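Local atomic coordinates of anthranilate-CoA ligase (Stigmatella aurantiaca, PDB entry 4WV3), a protein that belongs to the ANL clan of AMP-binding enzymes, joining a large AMP-binding region to a smaller AMP-binding C-terminal domain. Residues A[310-318]-A[328-339]; A[207-218]-A[234-245]. All blocks are in the same frame, centred on the assembly; numbering follows the deposited sequence.

Contact 1: residues A[310-318]-A[328-339]. With 3UK (5'-O-[(S)-[(2-aminobenzoyl)oxy](hydroxy)phosphoryl]adenosine), chain C.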
loop_
_atom_site.group_PDB
_atom_site.type_symbol
_atom_site.label_atom_id
_atom_site.label_comp_id
_atom_site.label_asym_id
_atom_site.label_seq_id
_atom_site.Cartn_x
_atom_site.Cartn_y
_atom_site.Cartn_z
ATOM N N GLY A 310 17.818 -16.075 -1.557
ATOM C CA GLY A 310 18.072 -16.436 -2.940
ATOM C C GLY A 310 16.977 -15.900 -3.840
ATOM O O GLY A 310 17.035 -16.035 -5.063
ATOM N N VAL A 311 15.977 -15.280 -3.223
ATOM C CA VAL A 311 14.821 -14.762 -3.944
ATOM C C VAL A 311 14.974 -13.279 -4.267
ATOM O O VAL A 311 15.287 -12.471 -3.393
ATOM C CB VAL A 311 13.523 -14.976 -3.139
ATOM C CG1 VAL A 311 12.352 -14.285 -3.817
ATOM C CG2 VAL A 311 13.246 -16.459 -2.971
ATOM N N ASP A 312 14.755 -12.932 -5.531
ATOM C CA ASP A 312 14.779 -11.541 -5.960
ATOM C C ASP A 312 13.566 -10.794 -5.423
ATOM O O ASP A 312 12.471 -11.350 -5.345
ATOM C CB ASP A 312 14.783 -11.452 -7.488
ATOM C CG ASP A 312 16.046 -12.017 -8.104
ATOM O OD1 ASP A 312 15.940 -12.720 -9.130
ATOM O OD2 ASP A 312 17.142 -11.750 -7.572
ATOM N N ILE A 313 13.763 -9.533 -5.053
ATOM C CA ILE A 313 12.649 -8.681 -4.654
ATOM C C ILE A 313 12.320 -7.688 -5.761
ATOM O O ILE A 313 13.197 -6.970 -6.242
ATOM C CB ILE A 313 12.951 -7.901 -3.364
ATOM C CG1 ILE A 313 13.160 -8.858 -2.191
ATOM C CG2 ILE A 313 11.815 -6.943 -3.051
ATOM C CD1 ILE A 313 13.326 -8.153 -0.863
ATOM N N ILE A 314 11.056 -7.652 -6.168
ATOM C CA ILE A 314 10.620 -6.715 -7.193
ATOM C C ILE A 314 10.126 -5.420 -6.557
ATOM O O ILE A 314 9.045 -5.380 -5.969
ATOM C CB ILE A 314 9.502 -7.313 -8.070
ATOM C CG1 ILE A 314 9.966 -8.630 -8.697
ATOM C CG2 ILE A 314 9.078 -6.321 -9.144
ATOM C CD1 ILE A 314 11.210 -8.495 -9.549
ATOM N N ASP A 315 10.930 -4.367 -6.668
ATOM C CA ASP A 315 10.549 -3.057 -6.154
ATOM C C ASP A 315 9.846 -2.239 -7.231
ATOM O O ASP A 315 10.342 -2.110 -8.350
ATOM C CB ASP A 315 11.777 -2.298 -5.643
ATOM C CG ASP A 315 11.428 -0.925 -5.089
ATOM O OD1 ASP A 315 10.318 -0.768 -4.535
ATOM O OD2 ASP A 315 12.262 -0.003 -5.208
ATOM N N GLY A 316 8.688 -1.688 -6.884
ATOM C CA GLY A 316 7.928 -0.866 -7.804
ATOM C C GLY A 316 7.114 0.185 -7.074
ATOM O O GLY A 316 6.561 -0.081 -6.007
ATOM N N ILE A 317 7.045 1.384 -7.642
ATOM C CA ILE A 317 6.288 2.465 -7.021
ATOM C C ILE A 317 4.851 2.532 -7.532
ATOM O O ILE A 317 4.599 2.526 -8.739
ATOM C CB ILE A 317 6.977 3.842 -7.189
ATOM C CG1 ILE A 317 6.085 4.956 -6.634
ATOM C CG2 ILE A 317 7.315 4.110 -8.644
ATOM C CD1 ILE A 317 6.644 6.348 -6.832
ATOM N N GLY A 318 3.913 2.579 -6.595
ATOM C CA GLY A 318 2.514 2.764 -6.921
ATOM C C GLY A 318 1.900 3.781 -5.983
ATOM O O GLY A 318 2.521 4.186 -5.001
ATOM N N SER A 328 8.087 -0.166 -12.248
ATOM C CA SER A 328 8.510 -1.369 -11.540
ATOM C C SER A 328 9.744 -2.038 -12.130
ATOM O O SER A 328 10.109 -1.798 -13.280
ATOM C CB SER A 328 7.367 -2.385 -11.493
ATOM O OG SER A 328 7.772 -3.574 -10.836
ATOM N N ASN A 329 10.380 -2.876 -11.318
ATOM C CA ASN A 329 11.416 -3.775 -11.797
ATOM C C ASN A 329 10.761 -5.032 -12.354
ATOM O O ASN A 329 9.549 -5.209 -12.239
ATOM C CB ASN A 329 12.384 -4.140 -10.671
ATOM C CG ASN A 329 13.223 -2.962 -10.217
ATOM O OD1 ASN A 329 14.301 -2.709 -10.757
ATOM N ND2 ASN A 329 12.735 -2.237 -9.219
ATOM N N ARG A 330 11.563 -5.904 -12.953
ATOM C CA ARG A 330 11.045 -7.116 -13.575
ATOM C C ARG A 330 11.930 -8.302 -13.228
ATOM O O ARG A 330 13.118 -8.125 -12.968
ATOM C CB ARG A 330 10.972 -6.936 -15.094
ATOM C CG ARG A 330 9.896 -5.967 -15.542
ATOM C CD ARG A 330 10.268 -5.290 -16.847
ATOM N NE ARG A 330 9.288 -4.277 -17.229
ATOM C CZ ARG A 330 9.250 -3.048 -16.726
ATOM N NH1 ARG A 330 10.136 -2.675 -15.812
ATOM N NH2 ARG A 330 8.323 -2.190 -17.132
ATOM N N PRO A 331 11.353 -9.516 -13.215
ATOM C CA PRO A 331 12.114 -10.740 -12.939
ATOM C C PRO A 331 13.388 -10.844 -13.779
ATOM O O PRO A 331 14.399 -11.352 -13.295
ATOM C CB PRO A 331 11.131 -11.845 -13.322
ATOM C CG PRO A 331 9.799 -11.254 -13.033
ATOM C CD PRO A 331 9.916 -9.796 -13.391
ATOM N N GLY A 332 13.338 -10.354 -15.012
ATOM C CA GLY A 332 14.495 -10.389 -15.887
ATOM C C GLY A 332 15.355 -9.138 -15.829
ATOM O O GLY A 332 16.494 -9.141 -16.293
ATOM N N ASP A 333 14.815 -8.065 -15.259
ATOM C CA ASP A 333 15.535 -6.797 -15.206
ATOM C C ASP A 333 15.377 -6.108 -13.853
ATOM O O ASP A 333 14.336 -5.517 -13.563
ATOM C CB ASP A 333 15.069 -5.872 -16.334
ATOM C CG ASP A 333 15.928 -4.629 -16.464
ATOM O OD1 ASP A 333 17.065 -4.632 -15.947
ATOM O OD2 ASP A 333 15.470 -3.650 -17.092
ATOM N N ILE A 334 16.419 -6.188 -13.030
ATOM C CA ILE A 334 16.406 -5.580 -11.705
ATOM C C ILE A 334 17.632 -4.709 -11.468
ATOM O O ILE A 334 18.765 -5.158 -11.642
ATOM C CB ILE A 334 16.367 -6.647 -10.588
ATOM C CG1 ILE A 334 15.090 -7.480 -10.680
ATOM C CG2 ILE A 334 16.473 -5.993 -9.217
ATOM C CD1 ILE A 334 14.974 -8.528 -9.604
ATOM N N ARG A 335 17.402 -3.461 -11.076
ATOM C CA ARG A 335 18.477 -2.614 -10.578
ATOM C C ARG A 335 18.199 -2.254 -9.123
ATOM O O ARG A 335 17.333 -1.426 -8.839
ATOM C CB ARG A 335 18.638 -1.354 -11.431
ATOM C CG ARG A 335 19.658 -0.369 -10.878
ATOM C CD ARG A 335 20.277 0.471 -11.981
ATOM N NE ARG A 335 21.039 -0.349 -12.919
ATOM C CZ ARG A 335 21.783 0.138 -13.906
ATOM N NH1 ARG A 335 21.873 1.449 -14.087
ATOM N NH2 ARG A 335 22.441 -0.684 -14.711
ATOM N N PRO A 336 18.928 -2.896 -8.196
ATOM C CA PRO A 336 18.742 -2.739 -6.748
ATOM C C PRO A 336 18.802 -1.283 -6.294
ATOM O O PRO A 336 19.790 -0.592 -6.548
ATOM C CB PRO A 336 19.919 -3.526 -6.162
ATOM C CG PRO A 336 20.235 -4.548 -7.199
ATOM C CD PRO A 336 19.991 -3.865 -8.514
ATOM N N GLY A 337 17.744 -0.827 -5.632
ATOM C CA GLY A 337 17.685 0.531 -5.127
ATOM C C GLY A 337 16.827 1.446 -5.979
ATOM O O GLY A 337 16.443 2.532 -5.543
ATOM N N SER A 338 16.522 1.008 -7.196
ATOM C CA SER A 338 15.744 1.819 -8.126
ATOM C C SER A 338 14.304 1.330 -8.236
ATOM O O SER A 338 13.973 0.233 -7.788
ATOM C CB SER A 338 16.392 1.814 -9.511
ATOM O OG SER A 338 16.278 0.539 -10.116
ATOM N N SER A 339 13.456 2.154 -8.844
ATOM C CA SER A 339 12.059 1.799 -9.061
ATOM C C SER A 339 11.881 1.070 -10.389
ATOM O O SER A 339 10.762 0.750 -10.786
ATOM C CB SER A 339 11.176 3.048 -9.026
ATOM O OG SER A 339 11.241 3.684 -7.762
HETATM C C10 3UK C . 5.512 6.314 -2.219
HETATM C C15 3UK C . 7.172 4.709 -3.158
HETATM C C17 3UK C . 9.476 4.774 -3.664
HETATM C C21 3UK C . 5.463 7.353 -3.304
HETATM C C26 3UK C . 1.244 2.024 -3.213
HETATM C C28 3UK C . 2.353 0.250 -4.418
HETATM O O01 3UK C . 2.027 3.274 -1.302
HETATM C C02 3UK C . 1.280 3.271 -2.254
HETATM O O03 3UK C . 0.193 4.186 -2.306
HETATM P P04 3UK C . 0.083 5.392 -1.274
HETATM O O05 3UK C . -1.233 6.181 -1.565
HETATM O O06 3UK C . 1.314 6.414 -1.405
HETATM C C07 3UK C . 2.031 6.506 -2.646
HETATM C C08 3UK C . 3.359 7.151 -2.372
HETATM O O09 3UK C . 4.211 6.230 -1.653
HETATM N N11 3UK C . 5.893 5.046 -2.752
HETATM C C12 3UK C . 5.067 3.973 -2.933
HETATM N N13 3UK C . 5.801 2.952 -3.454
HETATM C C14 3UK C . 7.110 3.382 -3.604
HETATM N N16 3UK C . 8.353 5.379 -3.197
HETATM N N18 3UK C . 9.484 3.522 -4.099
HETATM C C19 3UK C . 8.357 2.792 -4.093
HETATM N N20 3UK C . 8.375 1.451 -4.560
HETATM O O22 3UK C . 5.936 8.589 -2.802
HETATM C C23 3UK C . 4.052 7.458 -3.637
HETATM O O24 3UK C . 3.744 8.800 -4.063
HETATM O O25 3UK C . 0.011 4.845 0.142
HETATM C C27 3UK C . 2.403 1.369 -3.551
HETATM C C29 3UK C . 1.096 -0.199 -4.947
HETATM C C30 3UK C . -0.064 0.458 -4.613
HETATM C C31 3UK C . -0.016 1.575 -3.743
HETATM N N32 3UK C . -1.250 2.275 -3.386
HETATM O O HOH W 1 11.990 2.940 -5.550
HETATM O O HOH W 2 14.674 -1.301 -5.221
#

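Contact 2: residues A[207-218]-A[234-245]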
loop_
_atom_site.group_PDB
_atom_site.type_symbol
_atom_site.label_atom_id
_atom_site.label_comp_id
_atom_site.label_asym_id
_atom_site.label_seq_id
_atom_site.Cartn_x
_atom_site.Cartn_y
_atom_site.Cartn_z
ATOM N N ARG A 207 0.620 -16.021 -12.360
ATOM C CA ARG A 207 -0.020 -17.111 -13.085
ATOM C C ARG A 207 -0.928 -17.928 -12.169
ATOM O O ARG A 207 -0.956 -17.714 -10.957
ATOM C CB ARG A 207 1.034 -17.999 -13.754
ATOM C CG ARG A 207 2.151 -18.450 -12.829
ATOM C CD ARG A 207 3.456 -18.622 -13.591
ATOM N NE ARG A 207 4.533 -19.113 -12.736
ATOM C CZ ARG A 207 5.816 -19.124 -13.082
ATOM N NH1 ARG A 207 6.190 -18.661 -14.268
ATOM N NH2 ARG A 207 6.728 -19.591 -12.241
ATOM N N GLU A 208 -1.668 -18.862 -12.758
ATOM C CA GLU A 208 -2.664 -19.644 -12.030
ATOM C C GLU A 208 -2.054 -20.524 -10.935
ATOM O O GLU A 208 -2.690 -20.792 -9.914
ATOM C CB GLU A 208 -3.486 -20.488 -13.014
ATOM C CG GLU A 208 -4.608 -21.301 -12.385
ATOM C CD GLU A 208 -4.182 -22.717 -12.045
ATOM O OE1 GLU A 208 -3.136 -23.163 -12.560
ATOM O OE2 GLU A 208 -4.894 -23.382 -11.263
ATOM N N SER A 209 -0.816 -20.960 -11.145
ATOM C CA SER A 209 -0.141 -21.832 -10.188
ATOM C C SER A 209 0.417 -21.065 -8.989
ATOM O O SER A 209 0.869 -21.668 -8.016
ATOM C CB SER A 209 0.981 -22.612 -10.876
ATOM O OG SER A 209 1.926 -21.732 -11.459
ATOM N N ASP A 210 0.383 -19.738 -9.062
ATOM C CA ASP A 210 0.926 -18.899 -7.997
ATOM C C ASP A 210 0.028 -18.830 -6.767
ATOM O O ASP A 210 -1.153 -19.182 -6.818
ATOM C CB ASP A 210 1.196 -17.481 -8.510
ATOM C CG ASP A 210 2.524 -17.361 -9.229
ATOM O OD1 ASP A 210 3.497 -18.019 -8.803
ATOM O OD2 ASP A 210 2.595 -16.604 -10.220
ATOM N N ARG A 211 0.608 -18.375 -5.661
ATOM C CA ARG A 211 -0.130 -18.130 -4.430
ATOM C C ARG A 211 0.458 -16.910 -3.736
ATOM O O ARG A 211 1.619 -16.917 -3.330
ATOM C CB ARG A 211 -0.066 -19.345 -3.508
ATOM C CG ARG A 211 -0.684 -19.116 -2.138
ATOM C CD ARG A 211 -0.757 -20.415 -1.356
ATOM N NE ARG A 211 -1.543 -21.419 -2.065
ATOM C CZ ARG A 211 -1.673 -22.682 -1.673
ATOM N NH1 ARG A 211 -1.063 -23.105 -0.574
ATOM N NH2 ARG A 211 -2.411 -23.524 -2.383
ATOM N N THR A 212 -0.344 -15.859 -3.609
ATOM C CA THR A 212 0.143 -14.592 -3.074
ATOM C C THR A 212 -0.019 -14.478 -1.563
ATOM O O THR A 212 -0.907 -15.090 -0.968
ATOM C CB THR A 212 -0.567 -13.391 -3.731
ATOM O OG1 THR A 212 -1.981 -13.498 -3.520
ATOM C CG2 THR A 212 -0.277 -13.347 -5.223
ATOM N N PHE A 213 0.855 -13.686 -0.953
ATOM C CA PHE A 213 0.742 -13.342 0.458
ATOM C C PHE A 213 1.354 -11.970 0.702
ATOM O O PHE A 213 2.557 -11.775 0.532
ATOM C CB PHE A 213 1.415 -14.395 1.340
ATOM C CG PHE A 213 1.560 -13.977 2.778
ATOM C CD1 PHE A 213 0.470 -13.506 3.491
ATOM C CD2 PHE A 213 2.787 -14.064 3.417
ATOM C CE1 PHE A 213 0.601 -13.118 4.814
ATOM C CE2 PHE A 213 2.924 -13.681 4.740
ATOM C CZ PHE A 213 1.830 -13.208 5.439
ATOM N N ALA A 214 0.514 -11.020 1.094
ATOM C CA ALA A 214 0.968 -9.663 1.358
ATOM C C ALA A 214 0.814 -9.316 2.828
ATOM O O ALA A 214 -0.231 -9.565 3.429
ATOM C CB ALA A 214 0.199 -8.672 0.505
ATOM N N LEU A 215 1.862 -8.741 3.409
ATOM C CA LEU A 215 1.777 -8.220 4.762
ATOM C C LEU A 215 0.911 -6.967 4.733
ATOM O O LEU A 215 0.259 -6.623 5.719
ATOM C CB LEU A 215 3.168 -7.906 5.312
ATOM C CG LEU A 215 3.226 -7.458 6.773
ATOM C CD1 LEU A 215 2.508 -8.462 7.659
ATOM C CD2 LEU A 215 4.665 -7.274 7.224
ATOM N N ALA A 216 0.908 -6.296 3.583
ATOM C CA ALA A 216 0.055 -5.138 3.359
ATOM C C ALA A 216 -1.411 -5.538 3.460
ATOM O O ALA A 216 -1.823 -6.563 2.917
ATOM C CB ALA A 216 0.345 -4.523 1.999
ATOM N N LYS A 217 -2.193 -4.724 4.158
ATOM C CA LYS A 217 -3.595 -5.034 4.406
ATOM C C LYS A 217 -4.473 -4.758 3.190
ATOM O O LYS A 217 -4.029 -4.156 2.212
ATOM C CB LYS A 217 -4.106 -4.253 5.616
ATOM C CG LYS A 217 -3.357 -4.552 6.902
ATOM C CD LYS A 217 -3.444 -6.027 7.254
ATOM C CE LYS A 217 -2.769 -6.318 8.581
ATOM N NZ LYS A 217 -2.907 -7.751 8.962
ATOM N N LEU A 218 -5.725 -5.197 3.266
ATOM C CA LEU A 218 -6.646 -5.098 2.138
ATOM C C LEU A 218 -7.250 -3.703 1.952
ATOM O O LEU A 218 -7.865 -3.428 0.923
ATOM C CB LEU A 218 -7.746 -6.158 2.253
ATOM C CG LEU A 218 -7.271 -7.605 2.091
ATOM C CD1 LEU A 218 -8.372 -8.586 2.454
ATOM C CD2 LEU A 218 -6.780 -7.852 0.672
ATOM N N VAL A 234 -6.062 -14.144 -12.469
ATOM C CA VAL A 234 -5.454 -15.222 -13.243
ATOM C C VAL A 234 -5.759 -16.602 -12.664
ATOM O O VAL A 234 -5.314 -17.618 -13.198
ATOM C CB VAL A 234 -3.925 -15.051 -13.356
ATOM C CG1 VAL A 234 -3.589 -13.739 -14.042
ATOM C CG2 VAL A 234 -3.276 -15.124 -11.985
ATOM N N GLY A 235 -6.514 -16.635 -11.571
ATOM C CA GLY A 235 -6.915 -17.892 -10.965
ATOM C C GLY A 235 -6.019 -18.352 -9.832
ATOM O O GLY A 235 -6.199 -19.444 -9.293
ATOM N N ALA A 236 -5.049 -17.520 -9.469
ATOM C CA ALA A 236 -4.142 -17.838 -8.374
ATOM C C ALA A 236 -4.837 -17.679 -7.025
ATOM O O ALA A 236 -5.871 -17.017 -6.922
ATOM C CB ALA A 236 -2.905 -16.959 -8.439
ATOM N N SER A 237 -4.267 -18.293 -5.993
ATOM C CA SER A 237 -4.820 -18.205 -4.647
ATOM C C SER A 237 -4.095 -17.137 -3.832
ATOM O O SER A 237 -3.037 -16.652 -4.233
ATOM C CB SER A 237 -4.726 -19.559 -3.942
ATOM O OG SER A 237 -3.381 -19.995 -3.857
ATOM N N CYS A 238 -4.669 -16.772 -2.689
ATOM C CA CYS A 238 -4.075 -15.750 -1.830
ATOM C C CYS A 238 -4.107 -16.148 -0.356
ATOM O O CYS A 238 -4.923 -16.972 0.059
ATOM C CB CYS A 238 -4.776 -14.405 -2.027
ATOM S SG CYS A 238 -6.515 -14.379 -1.528
ATOM N N VAL A 239 -3.213 -15.550 0.427
ATOM C CA VAL A 239 -3.123 -15.827 1.857
ATOM C C VAL A 239 -3.338 -14.548 2.663
ATOM O O VAL A 239 -2.678 -13.538 2.424
ATOM C CB VAL A 239 -1.755 -16.438 2.224
ATOM C CG1 VAL A 239 -1.680 -16.722 3.716
ATOM C CG2 VAL A 239 -1.509 -17.708 1.419
ATOM N N LEU A 240 -4.262 -14.597 3.619
ATOM C CA LEU A 240 -4.617 -13.419 4.405
ATOM C C LEU A 240 -4.176 -13.537 5.863
ATOM O O LEU A 240 -4.505 -14.506 6.547
ATOM C CB LEU A 240 -6.124 -13.164 4.328
ATOM C CG LEU A 240 -6.709 -13.068 2.915
ATOM C CD1 LEU A 240 -8.211 -12.845 2.965
ATOM C CD2 LEU A 240 -6.025 -11.965 2.119
ATOM N N PHE A 241 -3.435 -12.537 6.330
ATOM C CA PHE A 241 -2.916 -12.522 7.693
ATOM C C PHE A 241 -3.622 -11.460 8.534
ATOM O O PHE A 241 -3.390 -10.264 8.354
ATOM C CB PHE A 241 -1.406 -12.273 7.674
ATOM C CG PHE A 241 -0.779 -12.221 9.037
ATOM C CD1 PHE A 241 -0.540 -13.385 9.749
ATOM C CD2 PHE A 241 -0.415 -11.008 9.601
ATOM C CE1 PHE A 241 0.042 -13.339 11.003
ATOM C CE2 PHE A 241 0.167 -10.956 10.853
ATOM C CZ PHE A 241 0.396 -12.123 11.556
ATOM N N PRO A 242 -4.490 -11.899 9.459
ATOM C CA PRO A 242 -5.318 -10.999 10.268
ATOM C C PRO A 242 -4.569 -10.390 11.450
ATOM O O PRO A 242 -4.990 -9.355 11.968
ATOM C CB PRO A 242 -6.423 -11.923 10.777
ATOM C CG PRO A 242 -5.761 -13.251 10.887
ATOM C CD PRO A 242 -4.764 -13.318 9.757
ATOM N N GLY A 243 -3.477 -11.022 11.865
ATOM C CA GLY A 243 -2.743 -10.591 13.042
ATOM C C GLY A 243 -1.996 -9.282 12.871
ATOM O O GLY A 243 -2.018 -8.674 11.801
ATOM N N ALA A 244 -1.333 -8.849 13.939
ATOM C CA ALA A 244 -0.549 -7.620 13.910
ATOM C C ALA A 244 0.675 -7.783 13.017
ATOM O O ALA A 244 1.403 -8.772 13.117
ATOM C CB ALA A 244 -0.134 -7.222 15.315
ATOM N N ALA A 245 0.898 -6.804 12.147
ATOM C CA ALA A 245 1.998 -6.855 11.193
ATOM C C ALA A 245 3.356 -6.655 11.861
ATOM O O ALA A 245 4.391 -7.010 11.295
ATOM C CB ALA A 245 1.790 -5.817 10.098
HETATM O O HOH W 3 -2.387 -10.534 4.627
#

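Contact 1: residues A[310-318]-A[328-339]
Asn329 grips Asp315 where strand 313-318, in the mixed sheet of the AMP-binding domain, meets the loop that follows its antiparallel neighbour 325-328. Gly316 and Ser328 make a non-hydrogen-bonded pair, and next to it Asn329 N donates to Asp315 O (3.1 Å). The same oxygen also accepts Asn329 ND2, in a bond modelled so short that its length is doubtful. CG of Asn329 stands beside its own backbone N (chi1 -68°), which turns the carboxamide toward the strand. ND2 further donates to Ser338 O (3.1 Å), which lies in the amide plane although the donor sits above the plane of that carbonyl. OD1 accepts Arg335 N, so bonds at both ends of the amide fix its rotation and tie the strand to the type II turn 335-338.

Apolar contact is made by Ile314, whose CD1 meets CD1 of Ile334 at 3.8 Å, the two side chains at about a right angle, while also lying against the Arg330-Pro331 peptide. Its other branch, CG2, rests on the Asn329 carbonyl. Ile334 CD1 extends to Asp312 CB (3.6 Å), and helix 299-309 adds Trp302 to this patch; the Asp312 carboxylate itself turns to Lys306. Farther along, Ile317 CG2 touches Ser339 CB.

Two waters link Asp315 OD2 to the loop, one through Ser339 OG, which Tyr399 also binds, the other through Gly337 N.

Ligand contacts come from the strand. Ile317 packs CB and CG1 against the adenine carbons of 3UK. Asp315 turns its other oxygen to the base: the amino nitrogen N20 of 3UK donates to Asp315 OD1 at 2.9 Å, and more weakly to Gly316 O at 2.8 Å.

Contact 2: residues A[207-218]-A[234-245]
Phe213 and Val239 meet CB to CB at 3.9 Å in the apolar centre of a beta-alpha-beta crossover, in which helix 221-234 joins parallel strands 211-214 and 237-239. With CG anti to the backbone N (chi1 169°), the Phe213 ring runs along the neighbouring chain and turns its edge to Val239 O and to Phe241 CB, which lies 3.6 Å from CE1. Phe263 of the next strand packs on the same ring. Val239 CG2 reaches the other way, to the aliphatic part of Arg211. Beyond the strand ends, Leu215 CD1 meets Ala245 CB at 3.7 Å, and the side chains of Leu218 and Leu240 cross at about a right angle, meeting through CD1 and CD2.

The axes of the two strands approach to 4.4 Å at an angle of 26°. Thr212 N donates to Ser237 O (2.9 Å) and Val239 N to Thr212 O, whereas Ser237 N to Asp210 O is weak. Where the chains part, water 3 bridges Ala214 O and Phe241 N. At the opposite end Gly235, with positive phi, closes helix 221-234 in a Schellman motif, and Ala236 CB touches the carbonyl oxygens of both Arg207 and Asp210.

Arg211 opens the polar edge: its chain bends at chi3 (-59°) and NE donates to Ser237 OG at 2.9 Å, slightly off the guanidinium plane, while NH1 binds Phe258 O. Asp210 OD2 takes Arg207 N across a type I turn and pairs with Arg288. Lys26 bridges the segments by binding both Glu208 OE2 and Gly235 O. At the far end Lys217 NZ donates to Gly243 O (3.1 Å), nearly along the C=O axis. Main-chain bonds thus set the parallel register, while Lys26 and Lys217 tie the segments together toward their ends.

In the fold
Contact 2 (207-218 with 234-245) closes before contact 1 (310-318 with 328-339) opens, and both belong to one mixed sheet of the AMP-binding domain. Their centres lie 19 Å apart and their nearest atoms about 8 Å, without touching. Strands 262-265 and 289-292 stand between them: contact 2 joins neighbouring parallel strands on one side, and contact 1 lies on the other, where strand 313-318 meets antiparallel 325-328. Contact 1 supplies four residues of the 3UK pocket, whereas at contact 2 the Ala214 side chain stays about 10 Å from the ligand. One sheet therefore carries both the adenine site and a crossover set back from it.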